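Local structure of 6-phospho-alpha-glucosidase (Merdibacter massiliensis, 6VC6) at residues A[95-100]-A[282-287]; A[99-104]-A[275-280]; A[106-111]-A[264-269]. The protein probably hydrolyses the glycosidic bond of 6-phospho-alpha-glucosides, as a family 4 glycoside hydrolase that works with bound NAD and manganese. All blocks are in the same frame, centred on the assembly; numbering follows the deposited sequence.

Contact 1: A[95-100]-A[282-287]; sequences EDEHIS and TRADEV. With G6P (6-O-phosphono-alpha-D-glucopyranose), chain F.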
loop_
_atom_site.group_PDB
_atom_site.type_symbol
_atom_site.label_atom_id
_atom_site.label_comp_id
_atom_site.label_asym_id
_atom_site.label_seq_id
_atom_site.Cartn_x
_atom_site.Cartn_y
_atom_site.Cartn_z
ATOM N N GLU A 95 -18.210 3.840 1.485
ATOM C CA GLU A 95 -18.840 3.925 2.799
ATOM C C GLU A 95 -17.845 4.375 3.862
ATOM O O GLU A 95 -18.205 5.120 4.780
ATOM C CB GLU A 95 -19.452 2.576 3.176
ATOM C CG GLU A 95 -20.549 2.100 2.236
ATOM C CD GLU A 95 -21.868 2.809 2.471
ATOM O OE1 GLU A 95 -22.056 3.369 3.571
ATOM O OE2 GLU A 95 -22.719 2.804 1.557
ATOM N N ASP A 96 -16.590 3.926 3.757
ATOM C CA ASP A 96 -15.561 4.376 4.688
ATOM C C ASP A 96 -15.388 5.889 4.625
ATOM O O ASP A 96 -15.287 6.556 5.661
ATOM C CB ASP A 96 -14.232 3.684 4.379
ATOM C CG ASP A 96 -14.280 2.186 4.614
ATOM O OD1 ASP A 96 -15.160 1.723 5.369
ATOM O OD2 ASP A 96 -13.432 1.472 4.038
ATOM N N GLU A 97 -15.356 6.447 3.415
ATOM C CA GLU A 97 -15.092 7.872 3.261
ATOM C C GLU A 97 -16.329 8.712 3.559
ATOM O O GLU A 97 -16.228 9.746 4.227
ATOM C CB GLU A 97 -14.578 8.150 1.846
ATOM C CG GLU A 97 -13.127 7.749 1.615
ATOM C CD GLU A 97 -12.805 7.622 0.137
ATOM O OE1 GLU A 97 -13.730 7.802 -0.680
ATOM O OE2 GLU A 97 -11.636 7.348 -0.212
ATOM N N HIS A 98 -17.499 8.280 3.083
ATOM C CA HIS A 98 -18.707 9.088 3.235
ATOM C C HIS A 98 -19.111 9.208 4.699
ATOM O O HIS A 98 -19.375 10.311 5.195
ATOM C CB HIS A 98 -19.849 8.486 2.415
ATOM C CG HIS A 98 -19.887 8.955 0.994
ATOM N ND1 HIS A 98 -20.936 9.686 0.478
ATOM C CD2 HIS A 98 -19.003 8.799 -0.019
ATOM C CE1 HIS A 98 -20.697 9.959 -0.793
ATOM N NE2 HIS A 98 -19.529 9.432 -1.119
ATOM N N ILE A 99 -19.158 8.081 5.410
ATOM C CA ILE A 99 -19.681 8.079 6.773
ATOM C C ILE A 99 -18.772 8.871 7.705
ATOM O O ILE A 99 -19.247 9.597 8.586
ATOM C CB ILE A 99 -19.884 6.631 7.255
ATOM C CG1 ILE A 99 -20.960 5.946 6.406
ATOM C CG2 ILE A 99 -20.258 6.599 8.729
ATOM C CD1 ILE A 99 -21.027 4.445 6.577
ATOM N N SER A 100 -17.454 8.755 7.523
ATOM C CA SER A 100 -16.526 9.533 8.341
ATOM C C SER A 100 -16.717 11.027 8.114
ATOM O O SER A 100 -16.808 11.807 9.070
ATOM C CB SER A 100 -15.085 9.122 8.036
ATOM O OG SER A 100 -14.869 7.750 8.319
ATOM N N THR A 282 -16.426 11.673 -2.985
ATOM C CA THR A 282 -15.163 11.364 -2.339
ATOM C C THR A 282 -14.174 10.760 -3.334
ATOM O O THR A 282 -14.458 10.602 -4.524
ATOM C CB THR A 282 -15.394 10.422 -1.157
ATOM O OG1 THR A 282 -15.922 9.177 -1.634
ATOM C CG2 THR A 282 -16.374 11.038 -0.172
ATOM N N ARG A 283 -12.988 10.416 -2.823
ATOM C CA ARG A 283 -11.935 9.868 -3.673
ATOM C C ARG A 283 -12.345 8.528 -4.271
ATOM O O ARG A 283 -11.986 8.214 -5.413
ATOM C CB ARG A 283 -10.640 9.729 -2.870
ATOM C CG ARG A 283 -9.498 9.053 -3.615
ATOM C CD ARG A 283 -9.137 9.793 -4.894
ATOM N NE ARG A 283 -8.119 9.080 -5.661
ATOM C CZ ARG A 283 -7.765 9.389 -6.904
ATOM N NH1 ARG A 283 -8.347 10.402 -7.530
ATOM N NH2 ARG A 283 -6.828 8.681 -7.523
ATOM N N ALA A 284 -13.098 7.723 -3.517
ATOM C CA ALA A 284 -13.603 6.466 -4.059
ATOM C C ALA A 284 -14.495 6.711 -5.268
ATOM O O ALA A 284 -14.480 5.935 -6.230
ATOM C CB ALA A 284 -14.358 5.689 -2.982
ATOM N N ASP A 285 -15.276 7.795 -5.239
ATOM C CA ASP A 285 -16.072 8.162 -6.405
ATOM C C ASP A 285 -15.184 8.641 -7.549
ATOM O O ASP A 285 -15.484 8.388 -8.722
ATOM C CB ASP A 285 -17.092 9.236 -6.028
ATOM C CG ASP A 285 -18.063 8.769 -4.963
ATOM O OD1 ASP A 285 -18.713 7.721 -5.168
ATOM O OD2 ASP A 285 -18.177 9.448 -3.920
ATOM N N GLU A 286 -14.090 9.337 -7.225
ATOM C CA GLU A 286 -13.145 9.757 -8.257
ATOM C C GLU A 286 -12.517 8.553 -8.945
ATOM O O GLU A 286 -12.340 8.549 -10.169
ATOM C CB GLU A 286 -12.053 10.641 -7.654
ATOM C CG GLU A 286 -12.546 11.858 -6.900
ATOM C CD GLU A 286 -11.422 12.567 -6.170
ATOM O OE1 GLU A 286 -11.686 13.168 -5.108
ATOM O OE2 GLU A 286 -10.272 12.517 -6.657
ATOM N N VAL A 287 -12.165 7.525 -8.170
ATOM C CA VAL A 287 -11.593 6.316 -8.749
ATOM C C VAL A 287 -12.631 5.582 -9.583
ATOM O O VAL A 287 -12.333 5.101 -10.683
ATOM C CB VAL A 287 -11.015 5.412 -7.647
ATOM C CG1 VAL A 287 -10.568 4.080 -8.232
ATOM C CG2 VAL A 287 -9.862 6.107 -6.942
HETATM C C1 G6P F . -0.849 5.953 -2.393
HETATM C C2 G6P F . -0.556 4.780 -1.446
HETATM C C3 G6P F . -1.510 3.607 -1.585
HETATM C C4 G6P F . -2.915 4.134 -1.753
HETATM C C5 G6P F . -2.979 4.823 -3.103
HETATM C C6 G6P F . -4.344 5.475 -3.276
HETATM O O1 G6P F . 0.319 6.235 -3.176
HETATM O O2 G6P F . 0.785 4.320 -1.663
HETATM O O3 G6P F . -1.439 2.760 -0.433
HETATM O O4 G6P F . -3.840 3.044 -1.718
HETATM O O5 G6P F . -1.998 5.856 -3.258
HETATM O O6 G6P F . -4.624 5.590 -4.666
HETATM P P G6P F . -6.107 5.952 -5.173
HETATM O O1P G6P F . -6.798 4.609 -5.184
HETATM O O2P G6P F . -6.636 6.919 -4.139
HETATM O O3P G6P F . -5.884 6.574 -6.530
#
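Hydrogen bonds do most of the joining: Glu97 and His98, on helix 89-102, reach Thr282, Ala284 and Asp285. Glu97 OE1 takes two donors, the backbone N of Ala284 at 2.9 Å on its syn lone pair and Thr282 OG1 at 2.8 Å, nearly in line with the C-O bond. His98 NE2 points straight at Asp285 OD2 (3.1 Å, 176°), which lies in the imidazole plane while its carboxylate stands perpendicular to the ring. The anti lone pair of Asp285 OD2 accepts Thr282 N at 3.0 Å. Thr282 is the N-cap of helix 283-289: its backbone N is received by Asp285, three residues on, whereas its hydroxyl is given to Glu97, which brings a carboxylate from another helix to the same N-terminus, where the helix dipole would probably favour its charge. Salt bridges continue outward: Asp285 OD1 to Arg94, Glu97 OE2 to Arg93. Apolar packing is slight, with Thr282 CG2 3.5 Å from His98 CD2. Phosphate binding uses Arg283, whose chain bends at chi2 (58°); NE donates to G6P O2P at 3.0 Å, NH2 to O3P, and NH1 turns to Glu286 and Asp238. Arg93 also bonds to G6P, which makes Glu97 a second-shell residue of the pocket.

Contact 2: A[99-104]-A[275-280]; sequences ISLHLG and SHLNPD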
loop_
_atom_site.group_PDB
_atom_site.type_symbol
_atom_site.label_atom_id
_atom_site.label_comp_id
_atom_site.label_asym_id
_atom_site.label_seq_id
_atom_site.Cartn_x
_atom_site.Cartn_y
_atom_site.Cartn_z
ATOM N N ILE A 99 -19.158 8.081 5.410
ATOM C CA ILE A 99 -19.681 8.079 6.773
ATOM C C ILE A 99 -18.772 8.871 7.705
ATOM O O ILE A 99 -19.247 9.597 8.586
ATOM C CB ILE A 99 -19.884 6.631 7.255
ATOM C CG1 ILE A 99 -20.960 5.946 6.406
ATOM C CG2 ILE A 99 -20.258 6.599 8.729
ATOM C CD1 ILE A 99 -21.027 4.445 6.577
ATOM N N SER A 100 -17.454 8.755 7.523
ATOM C CA SER A 100 -16.526 9.533 8.341
ATOM C C SER A 100 -16.717 11.027 8.114
ATOM O O SER A 100 -16.808 11.807 9.070
ATOM C CB SER A 100 -15.085 9.122 8.036
ATOM O OG SER A 100 -14.869 7.750 8.319
ATOM N N LEU A 101 -16.789 11.444 6.847
ATOM C CA LEU A 101 -16.939 12.862 6.542
ATOM C C LEU A 101 -18.304 13.382 6.972
ATOM O O LEU A 101 -18.419 14.518 7.449
ATOM C CB LEU A 101 -16.714 13.104 5.050
ATOM C CG LEU A 101 -15.274 12.925 4.565
ATOM C CD1 LEU A 101 -15.226 12.786 3.051
ATOM C CD2 LEU A 101 -14.406 14.084 5.028
ATOM N N HIS A 102 -19.351 12.567 6.814
ATOM C CA HIS A 102 -20.679 12.974 7.259
ATOM C C HIS A 102 -20.754 13.135 8.771
ATOM O O HIS A 102 -21.651 13.825 9.267
ATOM C CB HIS A 102 -21.728 11.961 6.793
ATOM C CG HIS A 102 -22.042 12.040 5.331
ATOM N ND1 HIS A 102 -22.307 13.229 4.689
ATOM C CD2 HIS A 102 -22.141 11.073 4.387
ATOM C CE1 HIS A 102 -22.551 12.993 3.412
ATOM N NE2 HIS A 102 -22.455 11.693 3.203
ATOM N N LEU A 103 -19.834 12.520 9.513
ATOM C CA LEU A 103 -19.824 12.592 10.968
ATOM C C LEU A 103 -18.733 13.511 11.505
ATOM O O LEU A 103 -18.466 13.500 12.711
ATOM C CB LEU A 103 -19.678 11.190 11.562
ATOM C CG LEU A 103 -20.911 10.297 11.407
ATOM C CD1 LEU A 103 -20.612 8.874 11.853
ATOM C CD2 LEU A 103 -22.092 10.870 12.180
ATOM N N GLY A 104 -18.094 14.299 10.645
ATOM C CA GLY A 104 -17.188 15.335 11.096
ATOM C C GLY A 104 -15.741 14.937 11.267
ATOM O O GLY A 104 -15.020 15.601 12.021
ATOM N N SER A 275 -11.448 20.212 6.038
ATOM C CA SER A 275 -12.173 21.372 5.534
ATOM C C SER A 275 -12.285 21.389 4.016
ATOM O O SER A 275 -13.172 22.062 3.482
ATOM C CB SER A 275 -11.500 22.659 6.015
ATOM O OG SER A 275 -10.210 22.799 5.447
ATOM N N HIS A 276 -11.368 20.717 3.318
ATOM C CA HIS A 276 -11.306 20.767 1.864
ATOM C C HIS A 276 -11.713 19.448 1.213
ATOM O O HIS A 276 -11.404 19.220 0.040
ATOM C CB HIS A 276 -9.904 21.173 1.411
ATOM C CG HIS A 276 -9.514 22.558 1.826
ATOM N ND1 HIS A 276 -9.199 22.883 3.128
ATOM C CD2 HIS A 276 -9.394 23.702 1.113
ATOM C CE1 HIS A 276 -8.900 24.167 3.198
ATOM N NE2 HIS A 276 -9.010 24.688 1.989
ATOM N N LEU A 277 -12.402 18.580 1.947
ATOM C CA LEU A 277 -12.865 17.302 1.425
ATOM C C LEU A 277 -14.371 17.354 1.210
ATOM O O LEU A 277 -15.120 17.729 2.118
ATOM C CB LEU A 277 -12.503 16.156 2.375
ATOM C CG LEU A 277 -11.037 15.717 2.373
ATOM C CD1 LEU A 277 -10.795 14.635 3.415
ATOM C CD2 LEU A 277 -10.612 15.244 0.991
ATOM N N ASN A 278 -14.806 16.982 0.010
ATOM C CA ASN A 278 -16.228 16.948 -0.305
ATOM C C ASN A 278 -16.862 15.715 0.329
ATOM O O ASN A 278 -16.484 14.590 -0.019
ATOM C CB ASN A 278 -16.437 16.933 -1.814
ATOM C CG ASN A 278 -17.867 17.254 -2.215
ATOM O OD1 ASN A 278 -18.805 17.047 -1.444
ATOM N ND2 ASN A 278 -18.037 17.763 -3.429
ATOM N N PRO A 279 -17.819 15.873 1.248
ATOM C CA PRO A 279 -18.400 14.694 1.910
ATOM C C PRO A 279 -19.305 13.867 1.013
ATOM O O PRO A 279 -19.554 12.697 1.330
ATOM C CB PRO A 279 -19.188 15.296 3.085
ATOM C CG PRO A 279 -18.736 16.734 3.185
ATOM C CD PRO A 279 -18.343 17.131 1.802
ATOM N N ASP A 280 -19.805 14.425 -0.090
ATOM C CA ASP A 280 -20.760 13.727 -0.941
ATOM C C ASP A 280 -20.151 13.196 -2.233
ATOM O O ASP A 280 -20.776 12.360 -2.894
ATOM C CB ASP A 280 -21.943 14.646 -1.269
ATOM C CG ASP A 280 -22.866 14.850 -0.081
ATOM O OD1 ASP A 280 -23.341 13.841 0.482
ATOM O OD2 ASP A 280 -23.115 16.015 0.293
#
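Leu101, near the C-terminal end of helix 89-102, packs against Leu277, Asn278 and Pro279. Its CB lies 3.8 Å from Pro279 CB, at the level where the two backbones come nearest. The branches then divide: CD1 rests 3.8 Å from Asn278 O, while CD2 touches Leu277 CB at 3.9 Å, the two leucine side chains crossing at about a right angle. With CG beside the backbone N (chi1 -70°), the side chain of Leu101 reaches for the loop and its two methyls meet different residues. With an alanine here both methyls go, which is likely to leave a gap beside Leu277 CB and Asn278 O. One residue on, His102, itself exposed, brings its ring to Pro279 and Asp280: CE1 is 3.2 Å from Asp280 OD1, which lies near the ring plane at its edge, and NE2 is 3.6 Å from Pro279 O. The loop lies between helices 270-275 and 283-289, so the end of helix 89-102 packs on the connection between those two. It owes part of its shape to an Asx turn, in which Asn278 OD1 accepts Asp280 N (3.1 Å) from well above its carbonyl plane; the turn spans Pro279 and is consistent with its CB being presented to the helix. On the other side, a Schellman motif ends helix 89-102. Gly104 N bonds to Leu101 O at 3.2 Å, the next residue reaches back to Ser100 O, and Gly104 takes the positive phi (90°) that the turn needs. Farther out, Leu101 also touches Thr282 and Leu277 touches Ile106, while Ile99 and Leu103 face helix 419-432, where Lys421 binds Leu103 O.

Contact 3: A[106-111]-A[264-269]; sequences IGQETC and DGYYLY. With G6P (6-O-phosphono-alpha-D-glucopyranose), chain F; NAD (nicotinamide-adenine-dinucleotide), chain G.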
loop_
_atom_site.group_PDB
_atom_site.type_symbol
_atom_site.label_atom_id
_atom_site.label_comp_id
_atom_site.label_asym_id
_atom_site.label_seq_id
_atom_site.Cartn_x
_atom_site.Cartn_y
_atom_site.Cartn_z
ATOM N N ILE A 106 -12.083 13.097 9.084
ATOM C CA ILE A 106 -11.498 12.819 7.778
ATOM C C ILE A 106 -11.917 11.433 7.313
ATOM O O ILE A 106 -11.868 10.460 8.075
ATOM C CB ILE A 106 -9.967 12.949 7.838
ATOM C CG1 ILE A 106 -9.558 14.408 8.046
ATOM C CG2 ILE A 106 -9.329 12.393 6.571
ATOM C CD1 ILE A 106 -8.065 14.605 8.200
ATOM N N GLY A 107 -12.349 11.342 6.057
ATOM C CA GLY A 107 -12.631 10.064 5.437
ATOM C C GLY A 107 -11.584 9.724 4.397
ATOM O O GLY A 107 -11.464 10.416 3.381
ATOM N N GLN A 108 -10.814 8.665 4.637
ATOM C CA GLN A 108 -9.703 8.327 3.762
ATOM C C GLN A 108 -9.547 6.814 3.705
ATOM O O GLN A 108 -10.018 6.087 4.583
ATOM C CB GLN A 108 -8.405 8.996 4.232
ATOM C CG GLN A 108 -7.450 9.364 3.110
ATOM C CD GLN A 108 -6.470 8.253 2.802
ATOM O OE1 GLN A 108 -6.163 7.427 3.662
ATOM N NE2 GLN A 108 -5.975 8.222 1.570
ATOM N N GLU A 109 -8.863 6.353 2.655
ATOM C CA GLU A 109 -8.768 4.922 2.383
ATOM C C GLU A 109 -8.038 4.182 3.501
ATOM O O GLU A 109 -8.504 3.139 3.974
ATOM C CB GLU A 109 -8.067 4.694 1.043
ATOM C CG GLU A 109 -7.881 3.230 0.672
ATOM C CD GLU A 109 -6.724 3.016 -0.285
ATOM O OE1 GLU A 109 -5.684 3.687 -0.119
ATOM O OE2 GLU A 109 -6.854 2.179 -1.203
ATOM N N THR A 110 -6.887 4.699 3.931
ATOM C CA THR A 110 -6.044 3.994 4.885
ATOM C C THR A 110 -5.804 4.739 6.190
ATOM O O THR A 110 -5.209 4.158 7.107
ATOM C CB THR A 110 -4.682 3.665 4.255
ATOM O OG1 THR A 110 -4.029 4.878 3.859
ATOM C CG2 THR A 110 -4.860 2.767 3.041
ATOM N N CYS A 111 -6.243 5.987 6.313
ATOM C CA CYS A 111 -5.991 6.786 7.502
ATOM C C CYS A 111 -7.306 7.193 8.148
ATOM O O CYS A 111 -8.273 7.530 7.457
ATOM C CB CYS A 111 -5.169 8.033 7.164
ATOM S SG CYS A 111 -3.587 7.682 6.368
ATOM N N ASP A 264 1.575 12.348 5.818
ATOM C CA ASP A 264 1.739 13.094 7.062
ATOM C C ASP A 264 0.796 14.285 7.148
ATOM O O ASP A 264 0.521 14.763 8.254
ATOM C CB ASP A 264 3.180 13.585 7.207
ATOM C CG ASP A 264 4.184 12.454 7.258
ATOM O OD1 ASP A 264 3.782 11.282 7.095
ATOM O OD2 ASP A 264 5.382 12.741 7.461
ATOM N N GLY A 265 0.300 14.774 6.009
ATOM C CA GLY A 265 -0.546 15.957 6.027
ATOM C C GLY A 265 -1.838 15.747 6.791
ATOM O O GLY A 265 -2.346 16.670 7.434
ATOM N N TYR A 266 -2.388 14.532 6.732
ATOM C CA TYR A 266 -3.609 14.241 7.477
ATOM C C TYR A 266 -3.377 14.350 8.979
ATOM O O TYR A 266 -4.200 14.923 9.704
ATOM C CB TYR A 266 -4.125 12.845 7.124
ATOM C CG TYR A 266 -4.494 12.660 5.668
ATOM C CD1 TYR A 266 -5.561 13.348 5.109
ATOM C CD2 TYR A 266 -3.779 11.786 4.858
ATOM C CE1 TYR A 266 -5.905 13.177 3.782
ATOM C CE2 TYR A 266 -4.116 11.608 3.529
ATOM C CZ TYR A 266 -5.179 12.306 2.996
ATOM O OH TYR A 266 -5.517 12.132 1.674
ATOM N N TYR A 267 -2.256 13.815 9.464
ATOM C CA TYR A 267 -2.019 13.749 10.900
ATOM C C TYR A 267 -1.544 15.077 11.475
ATOM O O TYR A 267 -1.772 15.348 12.658
ATOM C CB TYR A 267 -1.005 12.647 11.208
ATOM C CG TYR A 267 -1.496 11.268 10.834
ATOM C CD1 TYR A 267 -2.347 10.563 11.674
ATOM C CD2 TYR A 267 -1.119 10.676 9.636
ATOM C CE1 TYR A 267 -2.804 9.304 11.337
ATOM C CE2 TYR A 267 -1.570 9.416 9.288
ATOM C CZ TYR A 267 -2.413 8.735 10.142
ATOM O OH TYR A 267 -2.867 7.481 9.804
ATOM N N LEU A 268 -0.889 15.909 10.668
ATOM C CA LEU A 268 -0.411 17.201 11.142
ATOM C C LEU A 268 -1.372 18.344 10.850
ATOM O O LEU A 268 -1.290 19.381 11.515
ATOM C CB LEU A 268 0.957 17.521 10.526
ATOM C CG LEU A 268 2.111 16.618 10.968
ATOM C CD1 LEU A 268 3.387 16.964 10.216
ATOM C CD2 LEU A 268 2.325 16.718 12.471
ATOM N N TYR A 269 -2.276 18.182 9.883
ATOM C CA TYR A 269 -3.240 19.226 9.527
ATOM C C TYR A 269 -4.624 18.614 9.340
ATOM O O TYR A 269 -5.208 18.679 8.255
ATOM C CB TYR A 269 -2.798 19.961 8.260
ATOM C CG TYR A 269 -1.393 20.521 8.301
ATOM C CD1 TYR A 269 -1.169 21.862 8.578
ATOM C CD2 TYR A 269 -0.291 19.713 8.042
ATOM C CE1 TYR A 269 0.110 22.382 8.609
ATOM C CE2 TYR A 269 0.992 20.223 8.075
ATOM C CZ TYR A 269 1.188 21.557 8.358
ATOM O OH TYR A 269 2.463 22.071 8.389
HETATM C C1 G6P F . -0.849 5.953 -2.393
HETATM C C2 G6P F . -0.556 4.780 -1.446
HETATM C C3 G6P F . -1.510 3.607 -1.585
HETATM C C4 G6P F . -2.915 4.134 -1.753
HETATM C C5 G6P F . -2.979 4.823 -3.103
HETATM C C6 G6P F . -4.344 5.475 -3.276
HETATM O O1 G6P F . 0.319 6.235 -3.176
HETATM O O2 G6P F . 0.785 4.320 -1.663
HETATM O O3 G6P F . -1.439 2.760 -0.433
HETATM O O4 G6P F . -3.840 3.044 -1.718
HETATM O O5 G6P F . -1.998 5.856 -3.258
HETATM O O6 G6P F . -4.624 5.590 -4.666
HETATM P P G6P F . -6.107 5.952 -5.173
HETATM O O1P G6P F . -6.798 4.609 -5.184
HETATM O O2P G6P F . -6.636 6.919 -4.139
HETATM O O3P G6P F . -5.884 6.574 -6.530
HETATM P PA NAD G . -10.247 -2.843 -6.860
HETATM O O1A NAD G . -10.223 -2.284 -8.262
HETATM O O2A NAD G . -11.554 -2.946 -6.112
HETATM O O5B NAD G . -9.568 -4.300 -6.880
HETATM C C5B NAD G . -9.744 -5.195 -5.787
HETATM C C4B NAD G . -9.915 -6.610 -6.314
HETATM O O4B NAD G . -9.659 -7.553 -5.271
HETATM C C3B NAD G . -11.341 -6.834 -6.791
HETATM O O3B NAD G . -11.322 -7.371 -8.115
HETATM C C2B NAD G . -11.923 -7.855 -5.839
HETATM O O2B NAD G . -12.752 -8.785 -6.539
HETATM C C1B NAD G . -10.692 -8.538 -5.268
HETATM N N9A NAD G . -10.936 -9.065 -3.903
HETATM C C8A NAD G . -11.598 -8.452 -2.902
HETATM N N7A NAD G . -11.635 -9.236 -1.793
HETATM C C5A NAD G . -10.988 -10.380 -2.084
HETATM C C6A NAD G . -10.656 -11.638 -1.373
HETATM N N6A NAD G . -11.034 -11.838 -0.087
HETATM N N1A NAD G . -9.964 -12.581 -2.051
HETATM C C2A NAD G . -9.580 -12.399 -3.329
HETATM N N3A NAD G . -9.847 -11.286 -4.033
HETATM C C4A NAD G . -10.536 -10.263 -3.477
HETATM O O3 NAD G . -9.208 -2.022 -5.944
HETATM P PN NAD G . -7.967 -1.204 -6.558
HETATM O O1N NAD G . -8.306 0.268 -6.528
HETATM O O2N NAD G . -7.509 -1.861 -7.839
HETATM O O5D NAD G . -6.868 -1.488 -5.421
HETATM C C5D NAD G . -6.174 -2.733 -5.390
HETATM C C4D NAD G . -5.463 -2.852 -4.050
HETATM O O4D NAD G . -4.115 -2.392 -4.170
HETATM C C3D NAD G . -6.143 -1.977 -3.006
HETATM O O3D NAD G . -6.318 -2.735 -1.808
HETATM C C2D NAD G . -5.155 -0.867 -2.735
HETATM O O2D NAD G . -5.211 -0.444 -1.373
HETATM C C1D NAD G . -3.836 -1.544 -3.056
HETATM N N1N NAD G . -2.767 -0.588 -3.336
HETATM C C2N NAD G . -1.761 -0.536 -2.462
HETATM C C3N NAD G . -0.702 0.335 -2.641
HETATM C C7N NAD G . 0.400 0.354 -1.625
HETATM O O7N NAD G . 1.209 1.266 -1.634
HETATM N N7N NAD G . 0.454 -0.630 -0.728
HETATM C C4N NAD G . -0.684 1.160 -3.758
HETATM C C5N NAD G . -1.747 1.092 -4.654
HETATM C C6N NAD G . -2.786 0.195 -4.423
#
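Near-identical first torsions bring the Tyr266 ring and the Cys111 thiol together: each side chain sits beside its backbone N and anti to its carbonyl carbon (chi1 -61° for Tyr266, -57° for Cys111). Tyr267 has the same setting, and Cys111 SG lies beside both phenols, which reach it from directions about a right angle apart; it is 5.4 Å from the Tyr266 ring centroid and 5.0 Å from that of Tyr267, approaching each ring obliquely. Two other side chains meet the Tyr266 ring. Ile106 CG2 meets CD1 near the root of the ring at 4.2 Å, and Gln108 CG lies 3.7 Å from OH at its far end, the glutamine chain crossing the tyrosine at about a right angle. Gln108 then bends at chi2 (-91°) and turns its amide back on its own chain, where OE1 accepts Thr110 N at 2.8 Å from above the carbonyl plane, with a weak second bond from Cys111 N. That internal tie shapes the loop between helices 89-102 and 113-136, one of the loops lining the active-site pocket of this family 4 glycosidase. Glu109, in the same loop, is turned to the ligands: its extended chain sets OE1 2.5 Å from G6P O4 and OE2 3.1 Å from NAD O2D, so one carboxylate spans sugar and cofactor. Arg86 forms a salt bridge with Glu109 OE2. Thr110 OG1 makes a weak hydrogen bond with His200, a ligand of the manganese ion, and Gln108 touches Tyr263 of the sugar pocket. Outside the two segments, the Tyr267 ring stacks on Tyr201, and Lys273 makes a cation-pi contact with Tyr266.

Contacts 1, 2 and 3 follow one another along two parts of the chain that run in reverse order: 95-100, 99-104 and 106-111 on one side meet 282-287, 275-280 and 264-269 on the other. The centres of contacts 1 and 2 are about 9 Å apart. Contact 3 is centred about 12 Å from contact 2 and about 13 Å from contact 1. Contacts 1 and 2 share helix 89-102, and contact 3 uses the loop that follows it. Together they join the NAD-binding N-terminal part of the enzyme to its C-terminal part. Contacts 1 and 3 each bring side chains to the bound sugar phosphate, whereas contact 2 lies nearer the surface.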